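Local coordinates for Lin2722 protein (Listeria innocua, PDB 3DS8) that is of unknown function but has an alpha/beta-hydrolase fold and is probably a hydrolase with a serine nucleophile, at residues A207-E212 and E240-D245; E173-A178 and I232-W237; S33-T38 and K52-A57; K21-L26 and R59-F64; N135-N140 and D188-T193. All blocks are in the same frame, centred on the assembly; numbering follows the deposited sequence.

Contact 1: A207-E212 and E240-D245; sequences AKAYIE and EKFKTD. With SO4 (sulfate ion), chain F.
Lys208 and Thr244 meet across this contact, and their polar link is one bond. Lys208 NZ donates to Thr244 O at 2.8 Å. The amine lies 22° out of the carbonyl plane. CG of Lys208 stands anti to the backbone N (chi1 -178°), and a bend at chi3 brings the amine round to this carbonyl. Asp245 adds a nearby opposite charge, with its OD1 4.6 Å from Lys208 NZ, too long for a salt bridge.

Apolar packing fills the rest. The ring of Phe242 takes Ile211 CD1 over one face, offset toward the rim. This is a CH-pi contact, 4.1 Å from CD1 to the ring centroid. Ala209 CB sits at the ring edge instead, 3.8 Å from Phe242 CE2. Near the lysine, Thr244 CG2 meets Lys208 CE tip to tip at 3.8 Å.

A sulfate ion, probably from the crystallisation liquor, lies beside the 240-245 segment. Thr244 N gives its O2 a nearly straight bond of 3.0 Å, and Lys243 NZ gives its O3 a weak one. Lys126 also binds this sulfate.

Strand 209-216 lies between strands 173-180 and 248-250 in the sheet. The 240-245 loop leaves helix 229-240 and leads on to strand 248-250. Phe242 also meets the rings of Trp237 and Phe238 from that helix.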
# COMPACT_ATOMS: atom_id res chain seq x y z
N ALA A 207 1.54 13.49 5.57
CA ALA A 207 2.63 12.87 4.83
C ALA A 207 3.46 13.92 4.12
O ALA A 207 2.93 15.02 3.80
CB ALA A 207 2.05 11.92 3.82
N LYS A 208 4.72 13.61 3.84
CA LYS A 208 5.56 14.48 3.04
C LYS A 208 5.04 14.57 1.60
O LYS A 208 5.00 15.66 1.02
CB LYS A 208 7.01 14.00 3.04
CG LYS A 208 7.91 14.90 2.27
CD LYS A 208 9.32 14.56 2.47
CE LYS A 208 9.70 13.27 1.79
NZ LYS A 208 11.17 13.00 1.94
N ALA A 209 4.62 13.45 1.04
CA ALA A 209 4.16 13.41 -0.33
C ALA A 209 2.87 12.62 -0.41
O ALA A 209 2.69 11.62 0.29
CB ALA A 209 5.20 12.78 -1.24
N TYR A 210 1.97 13.09 -1.25
CA TYR A 210 0.75 12.37 -1.54
C TYR A 210 0.45 12.57 -3.00
O TYR A 210 0.28 13.70 -3.42
CB TYR A 210 -0.43 12.89 -0.72
CG TYR A 210 -1.72 12.24 -1.14
CD1 TYR A 210 -1.95 10.88 -0.91
CD2 TYR A 210 -2.72 12.97 -1.82
CE1 TYR A 210 -3.13 10.26 -1.37
CE2 TYR A 210 -3.92 12.36 -2.22
CZ TYR A 210 -4.10 10.99 -1.99
OH TYR A 210 -5.28 10.39 -2.39
N ILE A 211 0.43 11.48 -3.76
CA ILE A 211 0.20 11.50 -5.20
C ILE A 211 -0.92 10.54 -5.57
O ILE A 211 -0.97 9.43 -5.04
CB ILE A 211 1.50 11.07 -5.94
CG1 ILE A 211 2.68 12.00 -5.54
CG2 ILE A 211 1.26 11.02 -7.46
CD1 ILE A 211 3.97 11.79 -6.38
N GLU A 212 -1.85 10.99 -6.43
CA GLU A 212 -2.92 10.14 -6.93
C GLU A 212 -2.66 9.78 -8.39
O GLU A 212 -2.11 10.62 -9.16
CB GLU A 212 -4.25 10.91 -6.84
CG GLU A 212 -4.65 11.23 -5.41
CD GLU A 212 -5.96 11.95 -5.27
OE1 GLU A 212 -6.44 12.56 -6.24
OE2 GLU A 212 -6.53 11.89 -4.14
N GLU A 240 11.55 4.12 -7.16
CA GLU A 240 12.93 4.19 -7.58
C GLU A 240 13.36 5.53 -8.16
O GLU A 240 14.54 5.76 -8.24
CB GLU A 240 13.21 3.07 -8.59
CG GLU A 240 13.04 1.66 -7.99
CD GLU A 240 13.88 1.38 -6.76
OE1 GLU A 240 15.00 1.91 -6.67
OE2 GLU A 240 13.39 0.61 -5.89
N LYS A 241 12.42 6.36 -8.58
CA LYS A 241 12.74 7.63 -9.29
C LYS A 241 12.27 8.85 -8.53
O LYS A 241 13.00 9.86 -8.48
CB LYS A 241 12.14 7.62 -10.69
CG LYS A 241 12.68 6.53 -11.58
CD LYS A 241 14.16 6.68 -11.76
CE LYS A 241 14.73 5.79 -12.85
NZ LYS A 241 16.08 6.21 -13.21
N PHE A 242 11.09 8.77 -7.93
CA PHE A 242 10.53 9.88 -7.19
C PHE A 242 11.33 10.17 -5.93
O PHE A 242 11.52 9.29 -5.08
CB PHE A 242 9.07 9.62 -6.83
CG PHE A 242 8.46 10.73 -5.99
CD1 PHE A 242 8.24 11.95 -6.53
CD2 PHE A 242 8.14 10.51 -4.65
CE1 PHE A 242 7.69 13.00 -5.76
CE2 PHE A 242 7.60 11.55 -3.87
CZ PHE A 242 7.37 12.78 -4.43
N LYS A 243 11.77 11.41 -5.79
CA LYS A 243 12.50 11.81 -4.59
C LYS A 243 12.08 13.25 -4.29
O LYS A 243 11.93 14.05 -5.20
CB LYS A 243 14.00 11.74 -4.85
CG LYS A 243 14.60 10.32 -5.08
CD LYS A 243 15.07 9.64 -3.74
CE LYS A 243 15.38 8.09 -3.86
NZ LYS A 243 15.52 7.35 -2.50
N THR A 244 11.87 13.57 -3.02
CA THR A 244 11.54 14.95 -2.65
C THR A 244 12.00 15.20 -1.22
O THR A 244 11.99 14.31 -0.38
CB THR A 244 9.99 15.26 -2.81
OG1 THR A 244 9.76 16.69 -2.68
CG2 THR A 244 9.17 14.50 -1.76
N ASP A 245 12.45 16.42 -0.98
CA ASP A 245 12.59 16.90 0.39
C ASP A 245 11.46 17.86 0.75
O ASP A 245 11.13 18.01 1.95
CB ASP A 245 13.94 17.56 0.56
CG ASP A 245 15.07 16.56 0.42
OD1 ASP A 245 14.93 15.43 0.95
OD2 ASP A 245 16.10 16.93 -0.21
S SO4 F . 12.62 9.90 -0.77
O1 SO4 F . 13.93 10.30 -0.23
O2 SO4 F . 11.97 11.17 -1.22
O3 SO4 F . 12.78 8.93 -1.88
O4 SO4 F . 11.85 9.13 0.24

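Contact 2: E173-A178 and I232-W237; sequences EVLAIA and IEKTYW
Thr235 OG1, hydrogen-bonded to Ser231 O one helical turn earlier, is the polar atom that meets Ile177. The methyl CD1 of Ile177 comes to 3.8 Å from Thr235 OG1, and the two side chains cross at about a right angle. With its hydroxyl bonded inside the helix, Thr235 meets the strand through no polar bond.

Leu175 makes the other main touch. Its CG lies anti to the backbone N (chi1 169°), which carries CD2 out to the helix. There CD2 lies 3.9 Å from Lys234 CG and equally far from Lys234 O. Only the aliphatic base of Lys234 packs here. The chain then bends at chi2 (76°), and NZ turns away from the strand to lie 3.8 Å above the ring plane of Trp237, toward the rim.

The strand and helix segments run antiparallel at 176°, with their axes 10.2 Å apart. This is a helix laid on one face of the central sheet, as in alpha/beta hydrolases. Val128 of the adjacent strand also touches Leu175, Ile177 and Thr235.

The strand thus offers methyl groups, which meet a methylene carbon and two oxygens of the helix at van der Waals distance. The contact rests on apolar packing, with no polar bond across.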
# COMPACT_ATOMS: atom_id res chain seq x y z
N GLU A 173 5.61 8.93 2.30
CA GLU A 173 5.28 9.32 0.92
C GLU A 173 4.25 8.31 0.41
O GLU A 173 4.47 7.11 0.49
CB GLU A 173 6.54 9.29 0.03
CG GLU A 173 7.62 10.25 0.48
CD GLU A 173 8.87 10.22 -0.36
OE1 GLU A 173 8.98 9.29 -1.18
OE2 GLU A 173 9.73 11.17 -0.26
N VAL A 174 3.12 8.81 -0.05
CA VAL A 174 1.96 7.98 -0.35
C VAL A 174 1.57 8.13 -1.79
O VAL A 174 1.44 9.26 -2.29
CB VAL A 174 0.77 8.31 0.59
CG1 VAL A 174 -0.45 7.53 0.17
CG2 VAL A 174 1.11 8.05 2.03
N LEU A 175 1.37 7.00 -2.47
CA LEU A 175 0.84 6.97 -3.82
C LEU A 175 -0.43 6.15 -3.79
O LEU A 175 -0.42 4.96 -3.37
CB LEU A 175 1.84 6.31 -4.81
CG LEU A 175 1.30 5.98 -6.20
CD1 LEU A 175 0.86 7.24 -6.92
CD2 LEU A 175 2.42 5.18 -7.00
N ALA A 176 -1.55 6.77 -4.18
CA ALA A 176 -2.83 6.10 -4.27
C ALA A 176 -3.19 5.90 -5.73
O ALA A 176 -3.39 6.86 -6.51
CB ALA A 176 -3.95 6.91 -3.56
N ILE A 177 -3.24 4.63 -6.12
CA ILE A 177 -3.64 4.21 -7.43
C ILE A 177 -5.07 3.73 -7.44
O ILE A 177 -5.47 2.90 -6.57
CB ILE A 177 -2.70 3.10 -7.94
CG1 ILE A 177 -1.30 3.68 -8.24
CG2 ILE A 177 -3.30 2.38 -9.17
CD1 ILE A 177 -0.25 2.62 -8.57
N ALA A 178 -5.87 4.29 -8.34
CA ALA A 178 -7.28 3.97 -8.39
C ALA A 178 -7.70 3.61 -9.80
O ALA A 178 -7.18 4.18 -10.77
CB ALA A 178 -8.14 5.13 -7.90
N ILE A 232 2.28 -0.90 -12.54
CA ILE A 232 3.67 -1.31 -12.31
C ILE A 232 4.66 -0.19 -12.65
O ILE A 232 5.63 0.09 -11.88
CB ILE A 232 3.99 -2.62 -13.04
CG1 ILE A 232 3.12 -3.73 -12.41
CG2 ILE A 232 5.49 -2.94 -12.87
CD1 ILE A 232 3.09 -5.05 -13.21
N GLU A 233 4.43 0.49 -13.75
CA GLU A 233 5.27 1.64 -14.15
C GLU A 233 5.21 2.75 -13.09
O GLU A 233 6.25 3.30 -12.70
CB GLU A 233 4.83 2.19 -15.50
CG GLU A 233 5.01 1.22 -16.64
CD GLU A 233 3.98 1.41 -17.78
OE1 GLU A 233 3.45 2.54 -17.96
OE2 GLU A 233 3.72 0.42 -18.49
N LYS A 234 4.01 3.06 -12.61
CA LYS A 234 3.88 4.17 -11.64
C LYS A 234 4.54 3.80 -10.30
O LYS A 234 5.17 4.64 -9.65
CB LYS A 234 2.42 4.57 -11.50
CG LYS A 234 2.23 5.92 -10.83
CD LYS A 234 2.53 7.09 -11.72
CE LYS A 234 2.41 8.41 -10.96
NZ LYS A 234 2.81 9.62 -11.77
N THR A 235 4.37 2.53 -9.90
CA THR A 235 4.94 2.01 -8.69
C THR A 235 6.47 2.03 -8.77
O THR A 235 7.15 2.48 -7.85
CB THR A 235 4.36 0.60 -8.36
OG1 THR A 235 2.95 0.72 -8.10
CG2 THR A 235 5.00 0.03 -7.12
N TYR A 236 7.03 1.52 -9.87
CA TYR A 236 8.47 1.62 -10.07
C TYR A 236 8.93 3.06 -9.94
O TYR A 236 9.89 3.34 -9.21
CB TYR A 236 8.88 1.07 -11.43
CG TYR A 236 10.30 1.40 -11.77
CD1 TYR A 236 11.40 0.67 -11.19
CD2 TYR A 236 10.59 2.45 -12.64
CE1 TYR A 236 12.67 0.97 -11.49
CE2 TYR A 236 11.89 2.78 -12.92
CZ TYR A 236 12.93 2.04 -12.35
OH TYR A 236 14.22 2.35 -12.68
N TRP A 237 8.27 3.96 -10.67
CA TRP A 237 8.62 5.38 -10.62
C TRP A 237 8.63 5.90 -9.20
O TRP A 237 9.55 6.58 -8.80
CB TRP A 237 7.66 6.22 -11.48
CG TRP A 237 7.82 7.68 -11.26
CD1 TRP A 237 8.74 8.47 -11.80
CD2 TRP A 237 7.01 8.51 -10.44
NE1 TRP A 237 8.60 9.76 -11.35
CE2 TRP A 237 7.54 9.81 -10.52
CE3 TRP A 237 5.89 8.28 -9.65
CZ2 TRP A 237 7.00 10.86 -9.83
CZ3 TRP A 237 5.36 9.34 -8.97
CH2 TRP A 237 5.91 10.62 -9.09

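Contact 3: S33-T38 and K52-A57; sequences SNEALT and KLTKDA. With SO4 (sulfate ion), chain D.
A type I turn from Thr54 to Ala57, in the loop leading to strand 61-66, receives the side chain of Glu35. Thr54 N donates to Glu35 OE1 at 2.8 Å, on the syn lone pair and nearly straight (168°). Thr54 OG1 also approaches Glu35 OE2, but the modelled 2.4 Å is too short to trust and the details of that bond are doubtful. The glutamate chain, extended beyond CG, crosses the threonine at about a right angle. Ala57 CB packs 3.6 Å from Glu35 CD.

This loop runs beside the start of strand 36-42, near the outer end of the hydrolase sheet. Two waters bridge the segments: one from the Glu35 carboxylate to Lys52 O, the other between backbone atoms Ala36 O and Lys52 N. Leu37 CD1 also meets Leu53 CG at 4.1 Å.

Asn34 ND2 donates to Asp56 O at 3.3 Å, almost in its amide plane. It also donates to O4 of a sulfate, probably from the crystallisation liquor, at 3.0 Å, while Asn34 OD1 accepts from Lys58 N.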
# COMPACT_ATOMS: atom_id res chain seq x y z
N SER A 33 15.77 -4.26 -7.87
CA SER A 33 15.86 -5.14 -6.69
C SER A 33 16.59 -6.39 -7.14
O SER A 33 16.39 -6.83 -8.26
CB SER A 33 14.49 -5.52 -6.15
OG SER A 33 13.77 -4.41 -5.62
N ASN A 34 17.43 -6.96 -6.27
CA ASN A 34 18.20 -8.14 -6.70
C ASN A 34 18.03 -9.39 -5.82
O ASN A 34 18.62 -10.45 -6.10
CB ASN A 34 19.67 -7.79 -6.91
CG ASN A 34 20.41 -7.51 -5.63
OD1 ASN A 34 19.82 -7.52 -4.55
ND2 ASN A 34 21.70 -7.24 -5.75
N GLU A 35 17.25 -9.26 -4.75
CA GLU A 35 17.00 -10.39 -3.86
C GLU A 35 15.60 -10.30 -3.27
O GLU A 35 15.02 -9.21 -3.17
CB GLU A 35 18.00 -10.46 -2.70
CG GLU A 35 19.46 -10.57 -3.07
CD GLU A 35 20.39 -10.67 -1.85
OE1 GLU A 35 19.96 -11.12 -0.79
OE2 GLU A 35 21.59 -10.34 -1.99
N ALA A 36 15.05 -11.46 -2.90
CA ALA A 36 13.72 -11.51 -2.29
C ALA A 36 13.67 -12.57 -1.19
O ALA A 36 14.43 -13.54 -1.20
CB ALA A 36 12.64 -11.79 -3.29
N LEU A 37 12.76 -12.34 -0.27
CA LEU A 37 12.43 -13.23 0.83
C LEU A 37 10.89 -13.38 0.82
O LEU A 37 10.18 -12.45 0.45
CB LEU A 37 12.93 -12.56 2.11
CG LEU A 37 12.81 -13.17 3.46
CD1 LEU A 37 13.69 -12.41 4.47
CD2 LEU A 37 11.41 -13.11 3.80
N THR A 38 10.37 -14.57 1.15
CA THR A 38 8.93 -14.74 1.36
C THR A 38 8.68 -14.89 2.86
O THR A 38 9.37 -15.64 3.53
CB THR A 38 8.36 -15.92 0.55
OG1 THR A 38 8.44 -15.61 -0.85
CG2 THR A 38 6.89 -16.23 0.93
N LYS A 52 17.00 -15.94 2.39
CA LYS A 52 17.94 -15.22 3.23
C LYS A 52 18.42 -14.04 2.41
O LYS A 52 18.83 -14.23 1.27
CB LYS A 52 19.14 -16.12 3.56
CG LYS A 52 20.28 -15.42 4.33
CD LYS A 52 19.84 -15.18 5.75
CE LYS A 52 20.78 -14.27 6.58
NZ LYS A 52 20.56 -14.51 8.04
N LEU A 53 18.43 -12.86 3.00
CA LEU A 53 18.99 -11.68 2.32
C LEU A 53 20.45 -11.56 2.67
O LEU A 53 20.84 -11.78 3.83
CB LEU A 53 18.22 -10.42 2.72
CG LEU A 53 16.73 -10.49 2.46
CD1 LEU A 53 16.00 -9.27 3.04
CD2 LEU A 53 16.46 -10.63 0.95
N THR A 54 21.28 -11.26 1.66
CA THR A 54 22.73 -11.15 1.83
C THR A 54 23.12 -9.71 2.06
O THR A 54 22.28 -8.78 1.96
CB THR A 54 23.53 -11.65 0.61
OG1 THR A 54 23.45 -10.70 -0.47
CG2 THR A 54 23.01 -13.00 0.13
N LYS A 55 24.41 -9.53 2.36
CA LYS A 55 25.02 -8.20 2.50
C LYS A 55 24.98 -7.41 1.19
O LYS A 55 25.03 -6.17 1.22
CB LYS A 55 26.48 -8.30 2.99
CG LYS A 55 27.39 -9.16 2.12
CD LYS A 55 28.80 -9.28 2.73
CE LYS A 55 29.76 -9.94 1.76
NZ LYS A 55 31.13 -10.06 2.37
N ASP A 56 24.91 -8.11 0.06
CA ASP A 56 24.83 -7.44 -1.23
C ASP A 56 23.39 -7.17 -1.68
O ASP A 56 23.19 -6.78 -2.86
CB ASP A 56 25.54 -8.24 -2.30
CG ASP A 56 27.01 -8.39 -2.04
OD1 ASP A 56 27.70 -7.36 -1.84
OD2 ASP A 56 27.46 -9.53 -2.02
N ALA A 57 22.40 -7.33 -0.79
CA ALA A 57 21.00 -7.08 -1.19
C ALA A 57 20.76 -5.65 -1.60
O ALA A 57 21.11 -4.71 -0.89
CB ALA A 57 19.99 -7.52 -0.08
S SO4 D . 22.76 -6.81 -8.75
O1 SO4 D . 22.46 -5.97 -7.60
O2 SO4 D . 21.85 -6.43 -9.85
O3 SO4 D . 24.16 -6.59 -9.11
O4 SO4 D . 22.58 -8.22 -8.43
O HOH W 1 19.19 -13.58 -1.28
O HOH W 2 16.33 -15.33 -0.64

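Contact 4: K21-L26 and R59-F64; sequences KMADQL and RPIIKF
Ala23 and Ile61 are where helix 21-26 and strand 61-64 come nearest, the segments running antiparallel at 167° with axes 10.5 Å apart. The methyl CD1 of Ile61 is the main contact point. It lies 4.0 Å from Leu26 CD1 and 4.2 Å from Ala23 CB. CG1 of Ile61 stands anti to the carbonyl carbon (chi1 -67°), sending CD1 across to the helix.

Lys63 passes Ala23 with its extended chain, CE lying 3.7 Å from Ala23 CB. Its NZ forms a salt bridge with Asp20. Asp24 OD1 is 4.5 Å from Lys63 NZ, too far to pair directly, and one water bridges them. The water donates to Asp24 OD1 at 2.7 Å and accepts from Lys63 NZ at 2.8 Å.

Helix 20-30 thus covers one face of the sheet. Leu8 of strand 6-9 also touches both Ala23 and Ile61. Helix 229-240 packs beside helix 20-30, with Tyr236 against Leu26.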
# COMPACT_ATOMS: atom_id res chain seq x y z
N LYS A 21 3.90 -10.40 -10.50
CA LYS A 21 4.16 -9.77 -11.79
C LYS A 21 5.05 -8.55 -11.54
O LYS A 21 6.09 -8.36 -12.21
CB LYS A 21 2.90 -9.40 -12.53
CG LYS A 21 3.16 -8.85 -13.93
CD LYS A 21 1.89 -8.44 -14.63
CE LYS A 21 2.13 -7.92 -16.06
NZ LYS A 21 0.87 -7.47 -16.75
N MSE A 22 4.62 -7.73 -10.60
CA MSE A 22 5.39 -6.58 -10.15
C MSE A 22 6.79 -6.95 -9.67
O MSE A 22 7.80 -6.38 -10.11
CB MSE A 22 4.67 -5.87 -9.01
CG MSE A 22 5.42 -4.67 -8.57
SE MSE A 22 4.35 -3.83 -7.17
CE MSE A 22 2.89 -3.10 -8.32
N ALA A 23 6.86 -7.93 -8.77
CA ALA A 23 8.15 -8.34 -8.25
C ALA A 23 9.11 -8.80 -9.34
O ALA A 23 10.31 -8.45 -9.32
CB ALA A 23 7.98 -9.40 -7.17
N ASP A 24 8.61 -9.61 -10.27
CA ASP A 24 9.43 -10.13 -11.36
C ASP A 24 9.94 -8.98 -12.24
O ASP A 24 11.07 -9.01 -12.69
CB ASP A 24 8.65 -11.15 -12.21
CG ASP A 24 8.49 -12.52 -11.53
OD1 ASP A 24 9.10 -12.75 -10.44
OD2 ASP A 24 7.76 -13.38 -12.11
N GLN A 25 9.10 -7.98 -12.51
CA GLN A 25 9.53 -6.83 -13.27
C GLN A 25 10.66 -6.05 -12.51
O GLN A 25 11.67 -5.68 -13.11
CB GLN A 25 8.36 -5.93 -13.63
CG GLN A 25 7.58 -6.43 -14.84
CD GLN A 25 6.54 -5.44 -15.32
OE1 GLN A 25 5.35 -5.72 -15.19
NE2 GLN A 25 6.96 -4.29 -15.79
N LEU A 26 10.49 -5.84 -11.22
CA LEU A 26 11.51 -5.14 -10.44
C LEU A 26 12.82 -5.92 -10.40
O LEU A 26 13.90 -5.31 -10.52
CB LEU A 26 11.03 -4.89 -9.02
CG LEU A 26 9.88 -3.91 -8.86
CD1 LEU A 26 9.41 -3.92 -7.40
CD2 LEU A 26 10.25 -2.50 -9.31
N ARG A 59 17.58 -3.19 -2.59
CA ARG A 59 16.13 -3.02 -2.51
C ARG A 59 15.42 -4.37 -2.36
O ARG A 59 14.51 -4.72 -3.12
CB ARG A 59 15.62 -2.24 -3.74
CG ARG A 59 16.30 -0.89 -3.86
CD ARG A 59 15.72 0.05 -2.83
NE ARG A 59 14.42 0.61 -3.26
CZ ARG A 59 13.42 0.95 -2.45
NH1 ARG A 59 13.43 0.67 -1.14
NH2 ARG A 59 12.35 1.52 -2.98
N PRO A 60 15.79 -5.13 -1.33
CA PRO A 60 15.28 -6.49 -1.25
C PRO A 60 13.76 -6.50 -1.11
O PRO A 60 13.19 -5.70 -0.39
CB PRO A 60 15.98 -7.07 -0.02
CG PRO A 60 16.31 -5.88 0.79
CD PRO A 60 16.66 -4.81 -0.19
N ILE A 61 13.13 -7.41 -1.82
CA ILE A 61 11.69 -7.57 -1.81
C ILE A 61 11.25 -8.59 -0.74
O ILE A 61 11.78 -9.71 -0.63
CB ILE A 61 11.18 -7.94 -3.22
CG1 ILE A 61 11.41 -6.75 -4.17
CG2 ILE A 61 9.68 -8.37 -3.19
CD1 ILE A 61 11.11 -7.10 -5.61
N ILE A 62 10.27 -8.19 0.06
CA ILE A 62 9.63 -9.08 1.02
C ILE A 62 8.22 -9.41 0.52
O ILE A 62 7.30 -8.59 0.56
CB ILE A 62 9.57 -8.46 2.43
CG1 ILE A 62 10.95 -7.89 2.84
CG2 ILE A 62 8.96 -9.50 3.45
CD1 ILE A 62 12.12 -8.84 2.92
N LYS A 63 8.07 -10.61 -0.02
CA LYS A 63 6.79 -11.08 -0.50
C LYS A 63 6.02 -11.58 0.71
O LYS A 63 6.36 -12.60 1.29
CB LYS A 63 6.97 -12.18 -1.54
CG LYS A 63 7.77 -11.72 -2.74
CD LYS A 63 7.82 -12.78 -3.84
CE LYS A 63 8.63 -12.32 -5.01
NZ LYS A 63 8.75 -13.39 -6.04
N PHE A 64 4.97 -10.88 1.07
CA PHE A 64 4.29 -11.15 2.33
C PHE A 64 2.96 -11.88 2.14
O PHE A 64 2.20 -11.56 1.23
CB PHE A 64 4.08 -9.85 3.10
CG PHE A 64 3.87 -10.06 4.55
CD1 PHE A 64 4.96 -10.14 5.40
CD2 PHE A 64 2.60 -10.22 5.06
CE1 PHE A 64 4.79 -10.37 6.75
CE2 PHE A 64 2.41 -10.44 6.42
CZ PHE A 64 3.51 -10.53 7.27
O HOH W 3 10.21 -12.04 -8.08

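Contact 5: N135-N140 and D188-T193; sequences NDLDPN and DGIVPT
Ile190 and Val191 both touch Leu137 from a loop that opens with Asp188. OD1 of Asp188 accepts two backbone bonds, from Ile190 N at 2.9 Å and from Val191 N at 2.7 Å. The first arrives nearly along the C-O axis and makes an Asx turn. The second comes from above the carboxylate plane. Together they fix the carboxylate, whose OD2 bonds His222 ND1. Gly189 follows, with backbone angles that suit glycine.

Ile190 meets Leu137 next. Its CG2 lies 4.2 Å from Leu137 CD1, and its carbonyl O is 3.7 Å from Leu137 CD2. A water bridges Leu137 O and Ile190 O, donating to both. Val191 CG2 reaches Leu137 CD2 at 3.7 Å, the two side chains crossing at about a right angle.

Pro192 then turns its ring toward the other segment. Its CG lies 3.5 Å from Leu137 O, and its CD 3.8 Å from Asp136 O. In the 135-140 segment, Asp138 caps the short, weakly bonded helix that follows, its OD1 accepting from Asn140 N.

Asp188 and His222, with Ser102 on a GxSxG turn, are placed as in a Ser-His-Asp catalytic triad, though their role here is unproven. The loop carrying the acid in such a hydrolase is thus packed against the 135-140 segment.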
# COMPACT_ATOMS: atom_id res chain seq x y z
N ASN A 135 -12.65 4.18 2.09
CA ASN A 135 -13.99 4.39 2.58
C ASN A 135 -14.96 3.25 2.15
O ASN A 135 -16.12 3.49 1.86
CB ASN A 135 -14.51 5.73 2.08
CG ASN A 135 -15.74 6.21 2.85
OD1 ASN A 135 -15.79 6.07 4.09
ND2 ASN A 135 -16.69 6.82 2.15
N ASP A 136 -14.45 2.02 2.18
CA ASP A 136 -15.22 0.82 1.91
C ASP A 136 -15.89 0.83 0.51
O ASP A 136 -15.36 1.45 -0.43
CB ASP A 136 -16.17 0.50 3.09
CG ASP A 136 -15.42 0.31 4.43
OD1 ASP A 136 -14.27 -0.14 4.43
OD2 ASP A 136 -16.04 0.54 5.47
N LEU A 137 -16.99 0.10 0.34
CA LEU A 137 -17.47 -0.21 -1.00
C LEU A 137 -18.79 0.44 -1.41
O LEU A 137 -19.22 0.29 -2.52
CB LEU A 137 -17.62 -1.73 -1.16
CG LEU A 137 -16.42 -2.58 -0.75
CD1 LEU A 137 -16.70 -4.03 -1.08
CD2 LEU A 137 -15.13 -2.12 -1.49
N ASP A 138 -19.49 1.08 -0.50
CA ASP A 138 -20.83 1.58 -0.79
C ASP A 138 -20.79 2.81 -1.71
O ASP A 138 -20.28 3.83 -1.33
CB ASP A 138 -21.56 1.91 0.50
CG ASP A 138 -23.05 2.05 0.33
OD1 ASP A 138 -23.53 2.46 -0.75
OD2 ASP A 138 -23.76 1.69 1.31
N PRO A 139 -21.41 2.72 -2.90
CA PRO A 139 -21.40 3.92 -3.76
C PRO A 139 -22.09 5.11 -3.14
O PRO A 139 -21.70 6.23 -3.40
CB PRO A 139 -22.13 3.49 -5.04
CG PRO A 139 -22.56 2.10 -4.83
CD PRO A 139 -22.03 1.56 -3.55
N ASN A 140 -23.12 4.86 -2.33
CA ASN A 140 -23.79 5.95 -1.60
C ASN A 140 -22.89 6.75 -0.64
O ASN A 140 -23.15 7.95 -0.43
CB ASN A 140 -25.00 5.44 -0.85
CG ASN A 140 -26.10 4.96 -1.76
OD1 ASN A 140 -26.22 5.41 -2.92
ND2 ASN A 140 -26.94 4.05 -1.25
N ASP A 188 -13.92 0.63 -9.80
CA ASP A 188 -13.07 -0.39 -10.42
C ASP A 188 -13.73 -1.75 -10.59
O ASP A 188 -13.07 -2.71 -11.00
CB ASP A 188 -11.72 -0.49 -9.69
CG ASP A 188 -11.78 -1.17 -8.33
OD1 ASP A 188 -12.84 -1.75 -7.95
OD2 ASP A 188 -10.73 -1.11 -7.64
N GLY A 189 -15.04 -1.84 -10.32
CA GLY A 189 -15.80 -3.04 -10.43
C GLY A 189 -16.19 -3.53 -9.03
O GLY A 189 -17.19 -4.23 -8.85
N ILE A 190 -15.39 -3.16 -8.03
CA ILE A 190 -15.59 -3.57 -6.64
C ILE A 190 -15.59 -2.35 -5.71
O ILE A 190 -16.50 -2.19 -4.88
CB ILE A 190 -14.52 -4.57 -6.18
CG1 ILE A 190 -14.67 -5.90 -6.95
CG2 ILE A 190 -14.64 -4.86 -4.65
CD1 ILE A 190 -15.87 -6.72 -6.48
N VAL A 191 -14.59 -1.51 -5.91
CA VAL A 191 -14.37 -0.31 -5.09
C VAL A 191 -14.72 0.97 -5.87
O VAL A 191 -14.16 1.22 -6.94
CB VAL A 191 -12.87 -0.24 -4.64
CG1 VAL A 191 -12.57 1.06 -3.76
CG2 VAL A 191 -12.43 -1.55 -3.90
N PRO A 192 -15.56 1.84 -5.28
CA PRO A 192 -15.77 3.16 -5.89
C PRO A 192 -14.43 3.89 -5.99
O PRO A 192 -13.61 3.89 -5.07
CB PRO A 192 -16.75 3.86 -4.92
CG PRO A 192 -17.40 2.73 -4.19
CD PRO A 192 -16.36 1.67 -4.07
N THR A 193 -14.22 4.53 -7.13
CA THR A 193 -12.98 5.21 -7.39
C THR A 193 -12.64 6.19 -6.30
O THR A 193 -11.50 6.26 -5.83
CB THR A 193 -13.05 5.91 -8.78
OG1 THR A 193 -13.45 4.96 -9.76
CG2 THR A 193 -11.73 6.49 -9.13
O HOH W 4 -19.27 -0.83 -4.91

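From the N terminus, contact 4 opens first, at helix 20-30. Contact 3 opens and closes inside its loop, tying strand 36-42 to the link before strand 61-66. Contact 4 then closes on that strand. These two lie in series with the others. Further along, 135-140 opens contact 5 and 173-178 opens contact 2. Contact 5 closes at 188-193, joining 135-140 to the loop after strand 173-180, so the two cross. Contact 2 stays open past 207-212 and closes on helix 229-240, crossing contact 1, which closes just after. The helices of contacts 2 and 4 pack together, and an Arg59-Glu240 salt bridge joins contacts 4 and 1. Contacts 1 to 4 all reach one sheet.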